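Local coordinates for uncharacterized protein SPOA0173 (Silicibacter pomeroyi, PDB 3EYT) that is of unknown function but has a thioredoxin-like fold of the AhpC/TSA family, consistent with an oxidoreductase or antioxidant role, at residues E8-Q13 with V98-D103; K29-E34 with A64-H69; I33-M38 with Y113-T118. All blocks are in the same frame, centred on the assembly; numbering follows the deposited sequence. Where two conformers were deposited one is given.

Contact 1 (E8-Q13 with V98-D103); sequences ELQIQQ and VDQPGD. With EDO (1,2-ethanediol), chain I.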
loop_
_atom_site.group_PDB
_atom_site.type_symbol
_atom_site.label_atom_id
_atom_site.label_comp_id
_atom_site.label_asym_id
_atom_site.label_seq_id
_atom_site.Cartn_x
_atom_site.Cartn_y
_atom_site.Cartn_z
ATOM N N GLU C 8 -1.928 -1.306 26.274
ATOM C CA GLU C 8 -0.635 -0.942 25.691
ATOM C C GLU C 8 -0.788 -0.710 24.160
ATOM O O GLU C 8 -1.517 -1.442 23.500
ATOM C CB GLU C 8 0.417 -2.022 26.036
ATOM C CG GLU C 8 0.814 -2.043 27.544
ATOM C CD GLU C 8 1.812 -3.153 27.946
ATOM O OE1 GLU C 8 2.057 -4.104 27.176
ATOM O OE2 GLU C 8 2.356 -3.084 29.071
ATOM N N LEU C 9 -0.147 0.333 23.619
ATOM C CA LEU C 9 -0.189 0.624 22.182
ATOM C C LEU C 9 0.432 -0.541 21.420
ATOM O O LEU C 9 1.470 -1.082 21.836
ATOM C CB LEU C 9 0.563 1.925 21.885
ATOM C CG LEU C 9 0.065 3.187 22.600
ATOM C CD1 LEU C 9 0.910 4.426 22.196
ATOM C CD2 LEU C 9 -1.403 3.433 22.328
ATOM N N GLN C 10 -0.219 -0.975 20.362
ATOM C CA GLN C 10 0.390 -1.972 19.477
ATOM C C GLN C 10 0.636 -1.299 18.136
ATOM O O GLN C 10 -0.278 -1.099 17.344
ATOM C CB GLN C 10 -0.502 -3.215 19.335
ATOM C CG GLN C 10 -0.884 -3.887 20.695
ATOM C CD GLN C 10 -1.870 -5.037 20.483
ATOM O OE1 GLN C 10 -1.552 -6.047 19.860
ATOM N NE2 GLN C 10 -3.080 -4.859 20.965
ATOM N N ILE C 11 1.888 -0.922 17.917
ATOM C CA ILE C 11 2.292 -0.042 16.840
ATOM C C ILE C 11 3.225 -0.807 15.919
ATOM O O ILE C 11 4.035 -1.624 16.383
ATOM C CB ILE C 11 3.094 1.180 17.408
ATOM C CG1 ILE C 11 2.240 1.988 18.406
ATOM C CG2 ILE C 11 3.608 2.087 16.288
ATOM C CD1 ILE C 11 0.864 2.390 17.834
ATOM N N GLN C 12 3.089 -0.558 14.612
ATOM C CA GLN C 12 3.913 -1.193 13.586
ATOM C C GLN C 12 5.164 -0.334 13.276
ATOM O O GLN C 12 6.289 -0.860 13.063
ATOM C CB GLN C 12 3.066 -1.361 12.338
ATOM C CG GLN C 12 3.774 -2.040 11.182
ATOM C CD GLN C 12 3.572 -1.244 9.908
ATOM O OE1 GLN C 12 2.573 -1.405 9.170
ATOM N NE2 GLN C 12 4.494 -0.354 9.654
ATOM N N GLN C 13 4.955 0.981 13.235
ATOM C CA GLN C 13 6.055 1.917 13.106
ATOM C C GLN C 13 5.638 3.316 13.553
ATOM O O GLN C 13 4.455 3.628 13.598
ATOM C CB GLN C 13 6.524 1.962 11.663
ATOM C CG GLN C 13 5.537 2.526 10.692
ATOM C CD GLN C 13 6.149 2.527 9.306
ATOM O OE1 GLN C 13 6.922 3.403 8.993
ATOM N NE2 GLN C 13 5.857 1.505 8.507
ATOM N N VAL C 98 1.637 3.991 13.482
ATOM C CA VAL C 98 0.744 3.215 12.623
ATOM C C VAL C 98 0.265 1.993 13.429
ATOM O O VAL C 98 1.083 1.166 13.901
ATOM C CB VAL C 98 1.443 2.726 11.331
ATOM C CG1 VAL C 98 0.492 1.806 10.487
ATOM C CG2 VAL C 98 1.930 3.925 10.487
ATOM N N ASP C 99 -1.047 1.892 13.578
ATOM C CA ASP C 99 -1.649 0.826 14.378
ATOM C C ASP C 99 -1.386 -0.507 13.652
ATOM O O ASP C 99 -1.492 -0.596 12.436
ATOM C CB ASP C 99 -3.130 1.076 14.490
ATOM C CG ASP C 99 -3.788 0.301 15.637
ATOM O OD1 ASP C 99 -3.169 -0.623 16.264
ATOM O OD2 ASP C 99 -4.962 0.604 15.885
ATOM N N GLN C 100 -1.040 -1.541 14.402
ATOM C CA GLN C 100 -0.766 -2.859 13.791
ATOM C C GLN C 100 -2.016 -3.462 13.124
ATOM O O GLN C 100 -3.123 -3.345 13.654
ATOM C CB GLN C 100 -0.246 -3.835 14.849
ATOM C CG GLN C 100 1.118 -3.483 15.459
ATOM C CD GLN C 100 1.573 -4.543 16.471
ATOM O OE1 GLN C 100 0.908 -5.583 16.687
ATOM N NE2 GLN C 100 2.705 -4.279 17.110
ATOM N N PRO C 101 -1.825 -4.193 12.018
ATOM C CA PRO C 101 -2.962 -4.836 11.354
ATOM C C PRO C 101 -3.631 -5.891 12.255
ATOM O O PRO C 101 -2.950 -6.600 13.011
ATOM C CB PRO C 101 -2.331 -5.502 10.130
ATOM C CG PRO C 101 -0.828 -5.645 10.493
ATOM C CD PRO C 101 -0.525 -4.478 11.351
ATOM N N GLY C 102 -4.957 -5.958 12.193
ATOM C CA GLY C 102 -5.715 -6.845 13.060
ATOM C C GLY C 102 -5.972 -8.166 12.360
ATOM O O GLY C 102 -5.500 -8.384 11.220
ATOM N N ASP C 103 -6.724 -9.021 13.048
ATOM C CA ASP C 103 -7.193 -10.279 12.515
ATOM C C ASP C 103 -8.121 -10.011 11.359
ATOM O O ASP C 103 -8.095 -10.741 10.355
ATOM C CB ASP C 103 -7.901 -11.069 13.620
ATOM C CG ASP C 103 -6.924 -11.554 14.688
ATOM O OD1 ASP C 103 -5.846 -12.039 14.290
ATOM O OD2 ASP C 103 -7.211 -11.438 15.909
HETATM C C1 EDO I . -9.677 -7.059 14.884
HETATM O O1 EDO I . -9.496 -6.818 13.474
HETATM C C2 EDO I . -8.366 -6.820 15.651
HETATM O O2 EDO I . -7.598 -8.034 15.664
HETATM O O HOH W 1 1.029 -6.957 18.821
#
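Ile-11 and Asp-99 face each other as an antiparallel non-hydrogen-bonded pair, CA to CA 4.7 Å, flanked by backbone bonds. Gln-12 N donates to Val-98 O at 2.7 Å, Val-98 N to Gln-13 O at 2.8 Å, and, past the strand end, Gln-100 N to Gln-10 O at 3.1 Å. Val-98 O also receives the CA-H of Ile-11. The pairing adds strand 11-15 as an outermost strand, within this chain, of the thioredoxin-like sheet, beside strand 96-99. Gln-100 lies over the backbone of Gln-10 and Ile-11. With CG anti to its carbonyl carbon (chi1 -65°) and the chain extended, NE2 comes above the carbonyl plane of Ile-11 and gives O a nearly straight bond of 3.1 Å (173° at the hydrogen). Its CD packs on Gln-10 CB at 3.8 Å, the two amides 74° apart, and a water lies between their OE1 atoms, though this bridge is doubtful. Arg-108 holds Gln-10 OE1, while NE2 of Gln-100 has a second acceptor in Gln-12 O of the second subunit. A leucine at Gln-100 would probably leave both carbonyls without this donor and weaken the link between subunits. Val-98 CG2 lies alongside Gln-13 CG, 3.9 Å away.

Contact 2 (K29-E34 with A64-H69); sequences KVIVIE and AVLGLH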
loop_
_atom_site.group_PDB
_atom_site.type_symbol
_atom_site.label_atom_id
_atom_site.label_comp_id
_atom_site.label_asym_id
_atom_site.label_seq_id
_atom_site.Cartn_x
_atom_site.Cartn_y
_atom_site.Cartn_z
ATOM N N LYS C 29 2.843 11.836 32.661
ATOM C CA LYS C 29 2.274 12.853 31.762
ATOM C C LYS C 29 0.836 12.475 31.493
ATOM O O LYS C 29 0.487 11.288 31.475
ATOM C CB LYS C 29 2.968 12.869 30.399
ATOM C CG LYS C 29 4.391 13.367 30.393
ATOM C CD LYS C 29 5.044 12.931 29.091
ATOM C CE LYS C 29 6.484 13.396 29.010
ATOM N NZ LYS C 29 6.575 14.834 29.329
ATOM N N VAL C 30 0.007 13.493 31.309
ATOM C CA VAL C 30 -1.306 13.305 30.732
ATOM C C VAL C 30 -1.048 13.050 29.232
ATOM O O VAL C 30 -0.185 13.671 28.610
ATOM C CB VAL C 30 -2.208 14.534 31.013
ATOM C CG1 VAL C 30 -3.512 14.467 30.230
ATOM C CG2 VAL C 30 -2.488 14.632 32.522
ATOM N N ILE C 31 -1.739 12.070 28.673
ATOM C CA ILE C 31 -1.518 11.711 27.273
ATOM C C ILE C 31 -2.808 11.923 26.483
ATOM O O ILE C 31 -3.902 11.477 26.908
ATOM C CB ILE C 31 -1.050 10.244 27.150
ATOM C CG1 ILE C 31 0.117 9.972 28.107
ATOM C CG2 ILE C 31 -0.689 9.891 25.702
ATOM C CD1 ILE C 31 0.408 8.502 28.298
ATOM N N VAL C 32 -2.694 12.636 25.366
ATOM C CA VAL C 32 -3.815 12.833 24.453
ATOM C C VAL C 32 -3.492 12.061 23.190
ATOM O O VAL C 32 -2.458 12.295 22.565
ATOM C CB VAL C 32 -3.983 14.327 24.079
ATOM C CG1 VAL C 32 -5.123 14.514 23.090
ATOM C CG2 VAL C 32 -4.217 15.174 25.333
ATOM N N ILE C 33 -4.365 11.131 22.816
ATOM C CA ILE C 33 -4.188 10.377 21.584
ATOM C C ILE C 33 -5.281 10.698 20.581
ATOM O O ILE C 33 -6.459 10.544 20.863
ATOM C CB ILE C 33 -4.166 8.850 21.834
ATOM C CG1 ILE C 33 -3.140 8.490 22.900
ATOM C CG2 ILE C 33 -3.882 8.043 20.527
ATOM C CD1 ILE C 33 -3.213 6.972 23.347
ATOM N N GLU C 34 -4.864 11.101 19.389
ATOM C CA GLU C 34 -5.796 11.354 18.305
ATOM C C GLU C 34 -5.697 10.189 17.314
ATOM O O GLU C 34 -4.670 10.018 16.651
ATOM C CB GLU C 34 -5.458 12.704 17.654
ATOM C CG GLU C 34 -6.213 13.054 16.393
ATOM C CD GLU C 34 -7.688 13.350 16.633
ATOM O OE1 GLU C 34 -8.091 13.696 17.772
ATOM O OE2 GLU C 34 -8.449 13.217 15.662
ATOM N N ALA C 64 1.678 14.860 26.718
ATOM C CA ALA C 64 2.121 14.239 25.462
ATOM C C ALA C 64 0.938 14.167 24.499
ATOM O O ALA C 64 -0.178 13.791 24.894
ATOM C CB ALA C 64 2.699 12.821 25.719
ATOM N N VAL C 65 1.177 14.512 23.239
ATOM C CA VAL C 65 0.172 14.392 22.201
ATOM C C VAL C 65 0.714 13.427 21.148
ATOM O O VAL C 65 1.810 13.621 20.622
ATOM C CB VAL C 65 -0.159 15.763 21.529
ATOM C CG1 VAL C 65 -1.175 15.587 20.360
ATOM C CG2 VAL C 65 -0.707 16.751 22.535
ATOM N N LEU C 66 -0.062 12.391 20.868
ATOM C CA LEU C 66 0.325 11.300 19.955
ATOM C C LEU C 66 -0.754 11.167 18.907
ATOM O O LEU C 66 -1.928 11.292 19.238
ATOM C CB LEU C 66 0.356 9.954 20.686
ATOM C CG LEU C 66 1.215 9.864 21.942
ATOM C CD1 LEU C 66 1.250 8.451 22.442
ATOM C CD2 LEU C 66 2.640 10.430 21.658
ATOM N N GLY C 67 -0.362 10.873 17.670
ATOM C CA GLY C 67 -1.328 10.484 16.629
ATOM C C GLY C 67 -1.335 8.958 16.533
ATOM O O GLY C 67 -0.299 8.319 16.690
ATOM N N LEU C 68 -2.486 8.373 16.253
ATOM C CA LEU C 68 -2.550 6.942 16.011
ATOM C C LEU C 68 -3.289 6.725 14.681
ATOM O O LEU C 68 -4.480 7.035 14.564
ATOM C CB LEU C 68 -3.257 6.247 17.179
ATOM C CG LEU C 68 -3.443 4.742 17.021
ATOM C CD1 LEU C 68 -2.084 4.054 17.151
ATOM C CD2 LEU C 68 -4.444 4.161 18.043
ATOM N N HIS C 69 -2.563 6.258 13.662
ATOM C CA HIS C 69 -3.193 6.039 12.333
ATOM C C HIS C 69 -3.859 4.653 12.324
ATOM O O HIS C 69 -3.183 3.598 12.271
ATOM C CB HIS C 69 -2.166 6.186 11.198
ATOM C CG HIS C 69 -2.793 6.409 9.845
ATOM N ND1 HIS C 69 -2.357 5.768 8.708
ATOM C CD2 HIS C 69 -3.821 7.199 9.459
ATOM C CE1 HIS C 69 -3.089 6.154 7.677
ATOM N NE2 HIS C 69 -3.979 7.029 8.108
#
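Ile-33 has CG1 anti to its carbonyl carbon (chi1 -53°), which directs CG2 at the next strand, where it meets Leu-68 CB at 3.9 Å. Ile-31 takes the same shape, and its CG2 reaches Leu-66 CD1 at 4.1 Å, the two side chains crossing at a slant. The strands are 30-36 and 63-69, the two parallel strands of a beta-alpha-beta unit whose crossover is helix 41-57, at the centre of the thioredoxin-like sheet. The axes of 30-34 and 64-69 pass 4.7 Å apart, 26° from parallel. Residues pair in register from Ile-31 with Ala-64 to Glu-34 with Gly-67. Alternate residues of 30-36 exchange the bonds: Val-30 O accepts from Ala-64 N, Val-32 gives to Ala-64 O and takes from Leu-66 N, and Glu-34 does likewise with Leu-66 O and Leu-68 N. Ile-31, Ile-33, Ala-64 and Leu-66 form one face. On the other, Val-32 and Val-65 meet helix 41-57 through Val-54, and Glu-34 packs against Ala-51 of the same helix. At the start of the pairing the aliphatic part of Lys-29 rests on Ala-64, CD to CB 4.1 Å, while its NZ is bonded to the carbonyls of Glu-60 and Asp-61. At the far end the last bond, Leu-68 N to Glu-34 O at 2.8 Å, differs in its approach: the donor stands 32° out of the carbonyl plane.

Contact 3 (I33-M38 with Y113-T118); sequences IEAFQM and YQMRGT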
loop_
_atom_site.group_PDB
_atom_site.type_symbol
_atom_site.label_atom_id
_atom_site.label_comp_id
_atom_site.label_asym_id
_atom_site.label_seq_id
_atom_site.Cartn_x
_atom_site.Cartn_y
_atom_site.Cartn_z
ATOM N N ILE C 33 -4.365 11.131 22.816
ATOM C CA ILE C 33 -4.188 10.377 21.584
ATOM C C ILE C 33 -5.281 10.698 20.581
ATOM O O ILE C 33 -6.459 10.544 20.863
ATOM C CB ILE C 33 -4.166 8.850 21.834
ATOM C CG1 ILE C 33 -3.140 8.490 22.900
ATOM C CG2 ILE C 33 -3.882 8.043 20.527
ATOM C CD1 ILE C 33 -3.213 6.972 23.347
ATOM N N GLU C 34 -4.864 11.101 19.389
ATOM C CA GLU C 34 -5.796 11.354 18.305
ATOM C C GLU C 34 -5.697 10.189 17.314
ATOM O O GLU C 34 -4.670 10.018 16.651
ATOM C CB GLU C 34 -5.458 12.704 17.654
ATOM C CG GLU C 34 -6.213 13.054 16.393
ATOM C CD GLU C 34 -7.688 13.350 16.633
ATOM O OE1 GLU C 34 -8.091 13.696 17.772
ATOM O OE2 GLU C 34 -8.449 13.217 15.662
ATOM N N ALA C 35 -6.765 9.393 17.242
ATOM C CA ALA C 35 -6.843 8.246 16.353
ATOM C C ALA C 35 -7.569 8.739 15.116
ATOM O O ALA C 35 -8.657 9.320 15.208
ATOM C CB ALA C 35 -7.600 7.106 16.983
ATOM N N PHE C 36 -6.946 8.535 13.962
ATOM C CA PHE C 36 -7.426 9.143 12.740
ATOM C C PHE C 36 -7.088 8.225 11.557
ATOM O O PHE C 36 -6.223 7.342 11.656
ATOM C CB PHE C 36 -6.772 10.536 12.551
ATOM C CG PHE C 36 -5.293 10.483 12.187
ATOM C CD1 PHE C 36 -4.885 10.648 10.854
ATOM C CD2 PHE C 36 -4.314 10.281 13.179
ATOM C CE1 PHE C 36 -3.520 10.595 10.509
ATOM C CE2 PHE C 36 -2.960 10.228 12.864
ATOM C CZ PHE C 36 -2.553 10.381 11.510
ATOM N N GLN C 37 -7.762 8.481 10.430
ATOM C CA GLN C 37 -7.388 7.932 9.128
ATOM C C GLN C 37 -7.116 9.136 8.268
ATOM O O GLN C 37 -7.899 10.111 8.279
ATOM C CB GLN C 37 -8.550 7.170 8.466
ATOM C CG GLN C 37 -8.954 5.858 9.179
ATOM C CD GLN C 37 -10.000 5.071 8.389
ATOM O OE1 GLN C 37 -9.700 4.013 7.870
ATOM N NE2 GLN C 37 -11.192 5.630 8.238
HETATM N N MSE C 38 -6.053 9.056 7.482
HETATM C CA MSE C 38 -5.612 10.195 6.682
HETATM C C MSE C 38 -6.632 10.603 5.616
HETATM O O MSE C 38 -6.702 11.764 5.265
HETATM C CB MSE C 38 -4.242 9.910 6.065
HETATM C CG MSE C 38 -4.264 8.725 5.101
HETATM SE SE MSE C 38 -2.480 8.436 4.350
HETATM C CE MSE C 38 -2.571 9.776 2.893
ATOM N N TYR C 113 -9.148 -0.655 22.162
ATOM C CA TYR C 113 -9.779 0.490 22.783
ATOM C C TYR C 113 -11.289 0.573 22.551
ATOM O O TYR C 113 -11.937 1.490 23.079
ATOM C CB TYR C 113 -9.094 1.807 22.359
ATOM C CG TYR C 113 -7.873 2.127 23.196
ATOM C CD1 TYR C 113 -6.635 1.513 22.931
ATOM C CD2 TYR C 113 -7.949 3.013 24.262
ATOM C CE1 TYR C 113 -5.525 1.767 23.723
ATOM C CE2 TYR C 113 -6.843 3.297 25.040
ATOM C CZ TYR C 113 -5.633 2.673 24.772
ATOM O OH TYR C 113 -4.529 2.941 25.559
ATOM N N GLN C 114 -11.816 -0.357 21.758
ATOM C CA GLN C 114 -13.237 -0.395 21.387
ATOM C C GLN C 114 -13.658 0.936 20.719
ATOM O O GLN C 114 -14.729 1.479 21.006
ATOM C CB GLN C 114 -14.088 -0.702 22.641
ATOM C CG GLN C 114 -13.570 -1.951 23.382
ATOM C CD GLN C 114 -14.327 -2.245 24.672
ATOM O OE1 GLN C 114 -14.113 -1.603 25.690
ATOM N NE2 GLN C 114 -15.210 -3.208 24.613
HETATM N N MSE C 115 -12.822 1.452 19.823
HETATM C CA MSE C 115 -13.158 2.730 19.176
HETATM C C MSE C 115 -14.280 2.529 18.195
HETATM O O MSE C 115 -14.429 1.453 17.609
HETATM C CB MSE C 115 -11.921 3.348 18.508
HETATM C CG MSE C 115 -10.797 3.519 19.495
HETATM SE SE MSE C 115 -9.324 4.419 18.513
HETATM C CE MSE C 115 -7.892 4.205 19.840
ATOM N N ARG C 116 -15.096 3.559 18.036
ATOM C CA ARG C 116 -16.278 3.497 17.168
ATOM C C ARG C 116 -15.969 3.961 15.755
ATOM O O ARG C 116 -16.777 3.781 14.848
ATOM C CB ARG C 116 -17.400 4.360 17.745
ATOM C CG ARG C 116 -17.882 3.905 19.124
ATOM C CD ARG C 116 -19.026 4.791 19.602
ATOM N NE ARG C 116 -20.281 4.458 18.910
ATOM C CZ ARG C 116 -21.077 3.422 19.207
ATOM N NH1 ARG C 116 -20.772 2.585 20.198
ATOM N NH2 ARG C 116 -22.190 3.220 18.506
ATOM N N GLY C 117 -14.812 4.586 15.559
ATOM C CA GLY C 117 -14.503 5.129 14.227
ATOM C C GLY C 117 -13.464 6.195 14.447
ATOM O O GLY C 117 -12.836 6.249 15.531
ATOM N N THR C 118 -13.272 7.045 13.432
ATOM C CA THR C 118 -12.318 8.159 13.519
ATOM C C THR C 118 -13.072 9.433 13.093
ATOM O O THR C 118 -13.998 9.349 12.287
ATOM C CB THR C 118 -11.099 7.936 12.538
ATOM O OG1 THR C 118 -11.574 7.835 11.191
ATOM C CG2 THR C 118 -10.362 6.658 12.864
HETATM O O HOH W 2 -13.797 7.179 9.227
#
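Ala-35 CB points at the selenium of Met-115, a selenomethionine, and touches it at 3.5 Å, with the terminal CE a little farther off at 4.1 Å. Extended beyond CG, the Met-115 chain reaches from the loop to the strand and meets the alanine methyl with SE and CE. Farther along, Thr-118 lies beside strand 30-36. Its CG2 packs on Phe-36 CA at 3.8 Å and its CB lies 3.9 Å from Ala-35 O. Gln-37 crosses Thr-118 at about a right angle, its CG 3.8 Å from OG1. The hydroxyl lies between the backbone N and the carbonyl carbon of Thr-118 (chi1 60°), which turns it to the Gln-37 side. A water 3.0 Å from OG1 bridges to Gln-37 NE2, the hydrogen bond from NE2 to this water being weak. The amide has further partners: OE1 accepts from Phe-72 N, and NE2 is bonded to Glu-73 OE2. Thr-118, followed by Pro-119, touches Cys-43 of a CxxC pattern that is probably the thioredoxin-type redox motif, consistent with the Thr-Pro loop that lies opposite the CxxC in thioredoxin-like proteins. The loop leaves helix 108-112 through a Schellman motif at Gln-114 and leads into strand 120-124, which neighbours strand 30-36 in the sheet. Met-115 also packs on Leu-122 of that strand, and Cys-43 belongs to helix 41-57.

In the fold
All three contacts reach the same sheet. Contacts 2 and 3 share Ile-33 and Glu-34, and their centres lie about 11 Å apart; strand pairing runs on between them, with Phe-36 N 2.9 Å from Leu-68 O. His-69 NE2 approaches Met-38 N at 3.0 Å, probably a hydrogen bond, just ahead of the CxxC pattern at Cys-40 and Cys-43. Contact 1, centred about 15 Å from contact 2 and about 12 Å from contact 3, continues the sheet outward: Asp-99 N lies 3.0 Å from His-69 O, and Ile-11 CD1 packs on Leu-68 CD1 at 3.5 Å. Leu-9 CD2, 4.1 Å from Ile-33 CD1, ties contact 1 to both others. Contact 1 also meets the second subunit, whereas no other chain touches contact 2.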